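Local coordinates for EAL/GGDEF domain protein (PDB 3ICL) that is a bacterial protein of unestablished activity that adopts the GGDEF-domain fold of the nucleotide cyclase clan, at residues T3-P8 / V74-G79; V32-D37 / I84-A89; T66-G71 / Q100-G105. The protein carries 1 engineered substitution. One frame throughout, in Å; residues are numbered along the deposited sequence.

In the fold
The three contacts show how one central sheet organises a GGDEF domain. Interaction 2 is the pairing of strands 32-38 and 81-86 inside that sheet. Interaction 1, about 14 Å away between centres, adds the N-terminal loop to neighbouring strand 73-77, next to the glycines that open the family's signature turn; Ile77 CG2 lies 3.6 Å from Phe35 CE1. Interaction 3, centred about 10 Å from interaction 2, joins the end of helix 50-67 to helix 96-106, whose Ile102 CD1 lies 3.8 Å from Ile84 CD1. A probable hydrogen bond from Arg69 NH2 to Gly88 O, 2.8 Å, links interactions 2 and 3. Interactions 1 and 3 have centres about 16 Å apart and adjoin only along the chain.

Interaction 1 (T3-P8 / V74-G79); sequences TVTGLP and VARIGG
Leu7 and Val74 form the apolar centre of a contact between the N-terminal loop and strand 73-77. Leu7 CD1 touches Val74 CG1 at 3.8 Å, and the same methyl reaches the backbone at Ala75 and Arg76. Beside it, Pro8 CD presses against Val74 O at 3.1 Å, and Pro8 O rests on the methyl of Ala75. Further along, the long side chain of Arg76 supplies the surface. Its CD meets Thr5 CG2 at 3.7 Å, while Val4 crosses the arginine at about a right angle, with CB over one guanidinium face and CG2 3.5 Å from Arg76 NH2.

No hydrogen bond joins the two segments directly, but Asp2, just ahead of the loop segment, bridges them: it forms a salt bridge with Arg76 NE and a hydrogen bond with Thr5 OG1. Other polar bonds stay inside each segment. A bend at chi3 (66°) swings the Arg76 head so that NH1 reaches Gly79 O at 2.9 Å, in the guanidinium plane and on a carbonyl lone pair; with Asp2, two separate partners fix the rotation of the flat group. Thr5 OG1 also accepts Leu7 N at 3.1 Å, closing an ST turn. The loop is thereby shaped against strand 73-77, at the approach to the Gly78-Gly79 turn, which begins the signature motif of GGDEF domains.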
loop_
_atom_site.group_PDB
_atom_site.type_symbol
_atom_site.label_atom_id
_atom_site.label_comp_id
_atom_site.label_asym_id
_atom_site.label_seq_id
_atom_site.Cartn_x
_atom_site.Cartn_y
_atom_site.Cartn_z
ATOM N N THR A 3 5.852 0.289 15.850
ATOM C CA THR A 3 7.138 -0.257 16.279
ATOM C C THR A 3 7.763 -1.230 15.283
ATOM O O THR A 3 8.969 -1.196 15.039
ATOM C CB THR A 3 6.997 -0.987 17.628
ATOM O OG1 THR A 3 6.340 -0.129 18.569
ATOM C CG2 THR A 3 8.365 -1.373 18.172
ATOM N N VAL A 4 6.938 -2.101 14.715
ATOM C CA VAL A 4 7.416 -3.093 13.760
ATOM C C VAL A 4 7.989 -2.493 12.478
ATOM O O VAL A 4 9.028 -2.940 11.993
ATOM C CB VAL A 4 6.288 -4.089 13.385
ATOM C CG1 VAL A 4 6.789 -5.095 12.349
ATOM C CG2 VAL A 4 5.809 -4.818 14.636
ATOM N N THR A 5 7.329 -1.470 11.940
ATOM C CA THR A 5 7.771 -0.854 10.688
ATOM C C THR A 5 8.338 0.553 10.803
ATOM O O THR A 5 9.074 1.002 9.923
ATOM C CB THR A 5 6.616 -0.781 9.679
ATOM O OG1 THR A 5 5.598 0.082 10.196
ATOM C CG2 THR A 5 6.028 -2.163 9.435
ATOM N N GLY A 6 7.991 1.254 11.876
ATOM C CA GLY A 6 8.466 2.613 12.037
ATOM C C GLY A 6 7.587 3.569 11.249
ATOM O O GLY A 6 7.892 4.756 11.135
ATOM N N LEU A 7 6.493 3.045 10.699
ATOM C CA LEU A 7 5.546 3.847 9.920
ATOM C C LEU A 7 4.598 4.608 10.838
ATOM O O LEU A 7 4.482 4.289 12.015
ATOM C CB LEU A 7 4.705 2.950 9.001
ATOM C CG LEU A 7 5.384 2.223 7.839
ATOM C CD1 LEU A 7 4.355 1.367 7.108
ATOM C CD2 LEU A 7 6.014 3.234 6.895
ATOM N N PRO A 8 3.901 5.624 10.303
ATOM C CA PRO A 8 2.950 6.423 11.084
ATOM C C PRO A 8 1.798 5.550 11.593
ATOM O O PRO A 8 1.471 4.523 10.987
ATOM C CB PRO A 8 2.469 7.461 10.076
ATOM C CG PRO A 8 3.664 7.649 9.193
ATOM C CD PRO A 8 4.136 6.235 8.982
ATOM N N VAL A 74 2.396 6.285 4.334
ATOM C CA VAL A 74 2.243 4.836 4.302
ATOM C C VAL A 74 2.021 4.357 5.733
ATOM O O VAL A 74 2.682 4.829 6.654
ATOM C CB VAL A 74 3.515 4.154 3.738
ATOM C CG1 VAL A 74 3.324 2.656 3.687
ATOM C CG2 VAL A 74 3.837 4.707 2.359
ATOM N N ALA A 75 1.087 3.433 5.923
ATOM C CA ALA A 75 0.800 2.905 7.256
ATOM C C ALA A 75 0.349 1.449 7.162
ATOM O O ALA A 75 -0.341 1.064 6.224
ATOM C CB ALA A 75 -0.272 3.748 7.935
ATOM N N ARG A 76 0.735 0.647 8.149
ATOM C CA ARG A 76 0.401 -0.771 8.174
ATOM C C ARG A 76 -0.991 -1.021 8.749
ATOM O O ARG A 76 -1.480 -0.245 9.569
ATOM C CB ARG A 76 1.451 -1.524 9.005
ATOM C CG ARG A 76 1.345 -3.046 8.964
ATOM C CD ARG A 76 2.619 -3.688 9.512
ATOM N NE ARG A 76 2.816 -3.417 10.934
ATOM C CZ ARG A 76 2.522 -4.276 11.907
ATOM N NH1 ARG A 76 2.020 -5.467 11.612
ATOM N NH2 ARG A 76 2.727 -3.944 13.174
ATOM N N ILE A 77 -1.629 -2.099 8.310
ATOM C CA ILE A 77 -2.942 -2.448 8.830
ATOM C C ILE A 77 -3.225 -3.930 8.635
ATOM O O ILE A 77 -2.709 -4.556 7.710
ATOM C CB ILE A 77 -4.069 -1.598 8.171
ATOM C CG1 ILE A 77 -5.379 -1.784 8.948
ATOM C CG2 ILE A 77 -4.260 -1.997 6.710
ATOM C CD1 ILE A 77 -6.509 -0.897 8.463
ATOM N N GLY A 78 -4.034 -4.496 9.526
ATOM C CA GLY A 78 -4.377 -5.901 9.418
ATOM C C GLY A 78 -3.153 -6.797 9.417
ATOM O O GLY A 78 -3.143 -7.849 8.777
ATOM N N GLY A 79 -2.110 -6.376 10.124
ATOM C CA GLY A 79 -0.900 -7.174 10.199
ATOM C C GLY A 79 0.013 -7.125 8.987
ATOM O O GLY A 79 1.151 -6.655 9.086
#

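Interaction 2 (V32-D37 / I84-A89)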
loop_
_atom_site.group_PDB
_atom_site.type_symbol
_atom_site.label_atom_id
_atom_site.label_comp_id
_atom_site.label_asym_id
_atom_site.label_seq_id
_atom_site.Cartn_x
_atom_site.Cartn_y
_atom_site.Cartn_z
ATOM N N VAL A 32 -5.275 9.700 -4.161
ATOM C CA VAL A 32 -5.362 8.313 -4.583
ATOM C C VAL A 32 -4.915 7.438 -3.428
ATOM O O VAL A 32 -3.937 7.742 -2.741
ATOM C CB VAL A 32 -4.484 8.025 -5.811
ATOM C CG1 VAL A 32 -4.597 6.546 -6.191
ATOM C CG2 VAL A 32 -4.916 8.907 -6.972
ATOM N N LEU A 33 -5.644 6.351 -3.221
ATOM C CA LEU A 33 -5.353 5.427 -2.141
ATOM C C LEU A 33 -4.997 4.054 -2.694
ATOM O O LEU A 33 -5.716 3.503 -3.530
ATOM C CB LEU A 33 -6.583 5.314 -1.245
ATOM C CG LEU A 33 -6.434 5.108 0.258
ATOM C CD1 LEU A 33 -5.566 6.203 0.872
ATOM C CD2 LEU A 33 -7.825 5.132 0.865
ATOM N N LEU A 34 -3.866 3.520 -2.248
ATOM C CA LEU A 34 -3.439 2.189 -2.653
ATOM C C LEU A 34 -3.514 1.330 -1.398
ATOM O O LEU A 34 -3.114 1.764 -0.321
ATOM C CB LEU A 34 -2.001 2.201 -3.194
ATOM C CG LEU A 34 -1.791 2.532 -4.680
ATOM C CD1 LEU A 34 -2.439 3.857 -5.024
ATOM C CD2 LEU A 34 -0.303 2.562 -4.987
ATOM N N PHE A 35 -4.054 0.126 -1.537
ATOM C CA PHE A 35 -4.172 -0.801 -0.420
ATOM C C PHE A 35 -3.344 -2.003 -0.861
ATOM O O PHE A 35 -3.731 -2.729 -1.774
ATOM C CB PHE A 35 -5.641 -1.198 -0.212
ATOM C CG PHE A 35 -6.042 -1.343 1.236
ATOM C CD1 PHE A 35 -5.373 -2.229 2.079
ATOM C CD2 PHE A 35 -7.114 -0.612 1.748
ATOM C CE1 PHE A 35 -5.768 -2.390 3.414
ATOM C CE2 PHE A 35 -7.520 -0.765 3.083
ATOM C CZ PHE A 35 -6.847 -1.655 3.915
ATOM N N LEU A 36 -2.200 -2.199 -0.219
ATOM C CA LEU A 36 -1.293 -3.278 -0.581
ATOM C C LEU A 36 -1.361 -4.466 0.361
ATOM O O LEU A 36 -1.453 -4.315 1.579
ATOM C CB LEU A 36 0.132 -2.729 -0.641
ATOM C CG LEU A 36 1.282 -3.634 -1.080
ATOM C CD1 LEU A 36 2.404 -2.755 -1.622
ATOM C CD2 LEU A 36 1.766 -4.479 0.081
ATOM N N ASP A 37 -1.298 -5.657 -0.221
ATOM C CA ASP A 37 -1.364 -6.889 0.547
ATOM C C ASP A 37 -0.128 -7.723 0.261
ATOM O O ASP A 37 0.240 -7.916 -0.901
ATOM C CB ASP A 37 -2.602 -7.685 0.124
ATOM C CG ASP A 37 -2.864 -8.886 1.000
ATOM O OD1 ASP A 37 -1.957 -9.313 1.750
ATOM O OD2 ASP A 37 -3.991 -9.416 0.929
ATOM N N ILE A 84 -1.642 3.124 1.450
ATOM C CA ILE A 84 -0.774 4.125 0.860
ATOM C C ILE A 84 -1.559 5.323 0.339
ATOM O O ILE A 84 -2.413 5.191 -0.534
ATOM C CB ILE A 84 0.027 3.467 -0.282
ATOM C CG1 ILE A 84 0.873 2.336 0.310
ATOM C CG2 ILE A 84 0.862 4.500 -1.018
ATOM C CD1 ILE A 84 1.215 1.234 -0.669
ATOM N N LEU A 85 -1.261 6.492 0.885
ATOM C CA LEU A 85 -1.923 7.724 0.486
ATOM C C LEU A 85 -1.063 8.541 -0.464
ATOM O O LEU A 85 0.057 8.918 -0.127
ATOM C CB LEU A 85 -2.247 8.569 1.725
ATOM C CG LEU A 85 -2.554 10.059 1.537
ATOM C CD1 LEU A 85 -3.740 10.263 0.597
ATOM C CD2 LEU A 85 -2.840 10.674 2.904
ATOM N N LEU A 86 -1.587 8.796 -1.660
ATOM C CA LEU A 86 -0.882 9.615 -2.634
ATOM C C LEU A 86 -1.508 11.002 -2.496
ATOM O O LEU A 86 -2.633 11.246 -2.926
ATOM C CB LEU A 86 -1.064 9.056 -4.049
ATOM C CG LEU A 86 -0.581 7.611 -4.225
ATOM C CD1 LEU A 86 -0.638 7.248 -5.694
ATOM C CD2 LEU A 86 0.845 7.445 -3.701
ATOM N N ASN A 87 -0.758 11.897 -1.868
ATOM C CA ASN A 87 -1.208 13.257 -1.582
ATOM C C ASN A 87 -1.144 14.166 -2.809
ATOM O O ASN A 87 -0.293 15.056 -2.888
ATOM C CB ASN A 87 -0.343 13.801 -0.439
ATOM C CG ASN A 87 -0.871 15.091 0.141
ATOM O OD1 ASN A 87 -2.044 15.427 -0.019
ATOM N ND2 ASN A 87 -0.006 15.814 0.841
ATOM N N GLY A 88 -2.064 13.947 -3.747
ATOM C CA GLY A 88 -2.077 14.710 -4.983
ATOM C C GLY A 88 -1.276 13.875 -5.963
ATOM O O GLY A 88 -0.050 13.952 -5.995
ATOM N N ALA A 89 -1.970 13.076 -6.768
ATOM C CA ALA A 89 -1.316 12.165 -7.703
ATOM C C ALA A 89 -1.119 12.643 -9.136
ATOM O O ALA A 89 -1.069 11.830 -10.057
ATOM C CB ALA A 89 -2.064 10.836 -7.711
#
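Leu34 and Ile84 face each other as an antiparallel hydrogen-bonded pair within the central sheet of the GGDEF domain, whose core has a ferredoxin-like fold; strand 32-38 lies between strands 81-86 and 121-127. This pair is the tight part of the contact. Ile84 N gives its hydrogen to Leu34 O at 2.7 Å, and Leu34 N returns the bond to Ile84 O at 2.8 Å. Their side chains start close together, with Leu34 CB 3.8 Å from Ile84 CB. One pair along, Leu86 N bonds Val32 O at 2.8 Å, but the reverse bond from Val32 N to Leu86 O is weak.

The two faces of the sheet are packed differently. On the face carrying Val32, Leu34, Ile84 and Leu86, the branches interlock: Leu86 CG stands anti to its own carbonyl carbon (chi1 -58°), and Leu86 CD1 touches both Val32 CB and Leu34 CD1, 3.9 Å from each. On the other face, the non-hydrogen-bonded pair Leu33 and Leu85 meets more loosely, with Leu33 CD1 4.2 Å from Leu85 CB; both leucines look instead to Phe13 of helix 10-23. Beyond the last bridge the chain turns away from strand 32-38 in an inverse gamma turn centred on Asn87, which is partly open to solvent. The turn brings the chain back to the side chain of Val32, where Ala89 CB touches Val32 CG2 at 3.5 Å.

Interaction 3 (T66-G71 / Q100-G105); sequences TAVRDG and QKILDG
Ala67 and Lys101 meet without any ring, and the flat groups at this contact are backbone peptides. The aliphatic part of Lys101 does not lie squarely over a face of either peptide that it approaches. Lys101 CD comes 3.3 Å from Ala67 O, tilted out of the peptide plane, and CE stands 3.9 Å from Thr66 O, past the oxygen end of that carbonyl. Every torsion of the lysine is near anti, beginning with chi1 at -172°, and the outstretched chain therefore runs alongside the end of helix 50-67. Its NZ stops 4.1 Å from Thr66 O, too far for a hydrogen bond, and the contact contains none between the segments. The lysine is exposed, and its methylenes cover the backbone.

In this fold helix 50-67 and helix 96-106 share one face of the central sheet, and their meeting point is the small side chain of Ala67. Its methyl is directed at helix 96-106 around Lys101 and Ile102 and takes contacts from several directions. Lys101 CG is 3.6 Å from Ala67 CB on the outer side, and the backbone of Lys101 and Ile102 lies close by. A residue of this size lets the helix backbone come near, with 5.2 Å between Ala67 CA and Ile102 CA. With CG1 opposite its carbonyl carbon (chi1 -66°), Ile102 brings that methylene to 3.8 Å from Ala67 CB on the inner side. Its side chain packs on Leu34 and Leu36, and also on Ile84, which Val68 touches too. Directly between Val68 and Ile102 the fit is slack: Val68 CG1 and Ile102 CD1 remain 4.5 Å apart.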
loop_
_atom_site.group_PDB
_atom_site.type_symbol
_atom_site.label_atom_id
_atom_site.label_comp_id
_atom_site.label_asym_id
_atom_site.label_seq_id
_atom_site.Cartn_x
_atom_site.Cartn_y
_atom_site.Cartn_z
ATOM N N THR A 66 10.194 4.293 -0.578
ATOM C CA THR A 66 11.143 4.719 -1.610
ATOM C C THR A 66 10.454 4.805 -2.962
ATOM O O THR A 66 10.939 5.482 -3.872
ATOM C CB THR A 66 12.324 3.734 -1.780
ATOM O OG1 THR A 66 11.856 2.528 -2.399
ATOM C CG2 THR A 66 12.947 3.403 -0.446
ATOM N N ALA A 67 9.319 4.122 -3.091
ATOM C CA ALA A 67 8.592 4.101 -4.356
ATOM C C ALA A 67 7.472 5.122 -4.468
ATOM O O ALA A 67 6.927 5.318 -5.547
ATOM C CB ALA A 67 8.053 2.693 -4.620
ATOM N N VAL A 68 7.114 5.768 -3.363
ATOM C CA VAL A 68 6.068 6.788 -3.409
ATOM C C VAL A 68 6.745 8.155 -3.501
ATOM O O VAL A 68 7.951 8.224 -3.718
ATOM C CB VAL A 68 5.143 6.726 -2.159
ATOM C CG1 VAL A 68 4.397 5.397 -2.147
ATOM C CG2 VAL A 68 5.950 6.886 -0.872
ATOM N N ARG A 69 5.982 9.240 -3.365
ATOM C CA ARG A 69 6.578 10.572 -3.441
ATOM C C ARG A 69 6.710 11.206 -2.061
ATOM O O ARG A 69 5.957 10.886 -1.143
ATOM C CB ARG A 69 5.749 11.510 -4.335
ATOM C CG ARG A 69 5.617 11.089 -5.804
ATOM C CD ARG A 69 4.507 10.065 -5.982
ATOM N NE ARG A 69 3.295 10.491 -5.291
ATOM C CZ ARG A 69 2.529 11.506 -5.675
ATOM N NH1 ARG A 69 2.841 12.201 -6.760
ATOM N NH2 ARG A 69 1.467 11.842 -4.957
ATOM N N ASP A 70 7.675 12.107 -1.915
ATOM C CA ASP A 70 7.855 12.789 -0.643
ATOM C C ASP A 70 6.524 13.492 -0.400
ATOM O O ASP A 70 5.986 14.134 -1.301
ATOM C CB ASP A 70 8.993 13.807 -0.741
ATOM C CG ASP A 70 9.324 14.444 0.595
ATOM O OD1 ASP A 70 9.692 13.704 1.532
ATOM O OD2 ASP A 70 9.211 15.682 0.707
ATOM N N GLY A 71 5.979 13.357 0.802
ATOM C CA GLY A 71 4.695 13.978 1.081
ATOM C C GLY A 71 3.589 12.936 1.169
ATOM O O GLY A 71 2.519 13.206 1.716
ATOM N N GLN A 100 3.208 0.638 -9.917
ATOM C CA GLN A 100 4.205 -0.087 -10.696
ATOM C C GLN A 100 5.595 0.022 -10.069
ATOM O O GLN A 100 6.366 -0.940 -10.075
ATOM C CB GLN A 100 4.222 0.433 -12.135
ATOM C CG GLN A 100 3.040 -0.080 -12.948
ATOM C CD GLN A 100 2.841 0.665 -14.248
ATOM O OE1 GLN A 100 3.742 1.350 -14.735
ATOM N NE2 GLN A 100 1.659 0.526 -14.826
ATOM N N LYS A 101 5.902 1.187 -9.510
ATOM C CA LYS A 101 7.201 1.404 -8.877
ATOM C C LYS A 101 7.293 0.592 -7.581
ATOM O O LYS A 101 8.371 0.114 -7.205
ATOM C CB LYS A 101 7.404 2.896 -8.593
ATOM C CG LYS A 101 8.798 3.257 -8.114
ATOM C CD LYS A 101 9.001 4.765 -8.078
ATOM C CE LYS A 101 10.444 5.120 -7.757
ATOM N NZ LYS A 101 10.680 6.588 -7.817
ATOM N N ILE A 102 6.230 0.453 -6.895
ATOM C CA ILE A 102 6.202 -0.359 -5.683
ATOM C C ILE A 102 6.418 -1.810 -6.077
ATOM O O ILE A 102 7.231 -2.514 -5.474
ATOM C CB ILE A 102 4.849 -0.252 -4.930
ATOM C CG1 ILE A 102 4.634 1.165 -4.383
ATOM C CG2 ILE A 102 4.854 -1.202 -3.731
ATOM C CD1 ILE A 102 3.266 1.450 -3.868
ATOM N N LEU A 103 5.662 -2.289 -7.037
ATOM C CA LEU A 103 5.812 -3.674 -7.459
ATOM C C LEU A 103 7.252 -3.948 -7.915
ATOM O O LEU A 103 7.784 -5.033 -7.686
ATOM C CB LEU A 103 4.797 -4.008 -8.570
ATOM C CG LEU A 103 3.313 -4.047 -8.145
ATOM C CD1 LEU A 103 2.410 -4.168 -9.363
ATOM C CD2 LEU A 103 3.068 -5.211 -7.218
ATOM N N ASP A 104 7.888 -2.966 -8.551
ATOM C CA ASP A 104 9.268 -3.150 -8.997
ATOM C C ASP A 104 10.203 -3.276 -7.803
ATOM O O ASP A 104 11.119 -4.095 -7.808
ATOM C CB ASP A 104 9.729 -1.987 -9.884
ATOM C CG ASP A 104 9.036 -1.977 -11.232
ATOM O OD1 ASP A 104 8.428 -3.010 -11.589
ATOM O OD2 ASP A 104 9.105 -0.948 -11.935
ATOM N N GLY A 105 9.968 -2.468 -6.776
ATOM C CA GLY A 105 10.816 -2.527 -5.598
ATOM C C GLY A 105 10.584 -3.780 -4.770
ATOM O O GLY A 105 11.537 -4.377 -4.268
#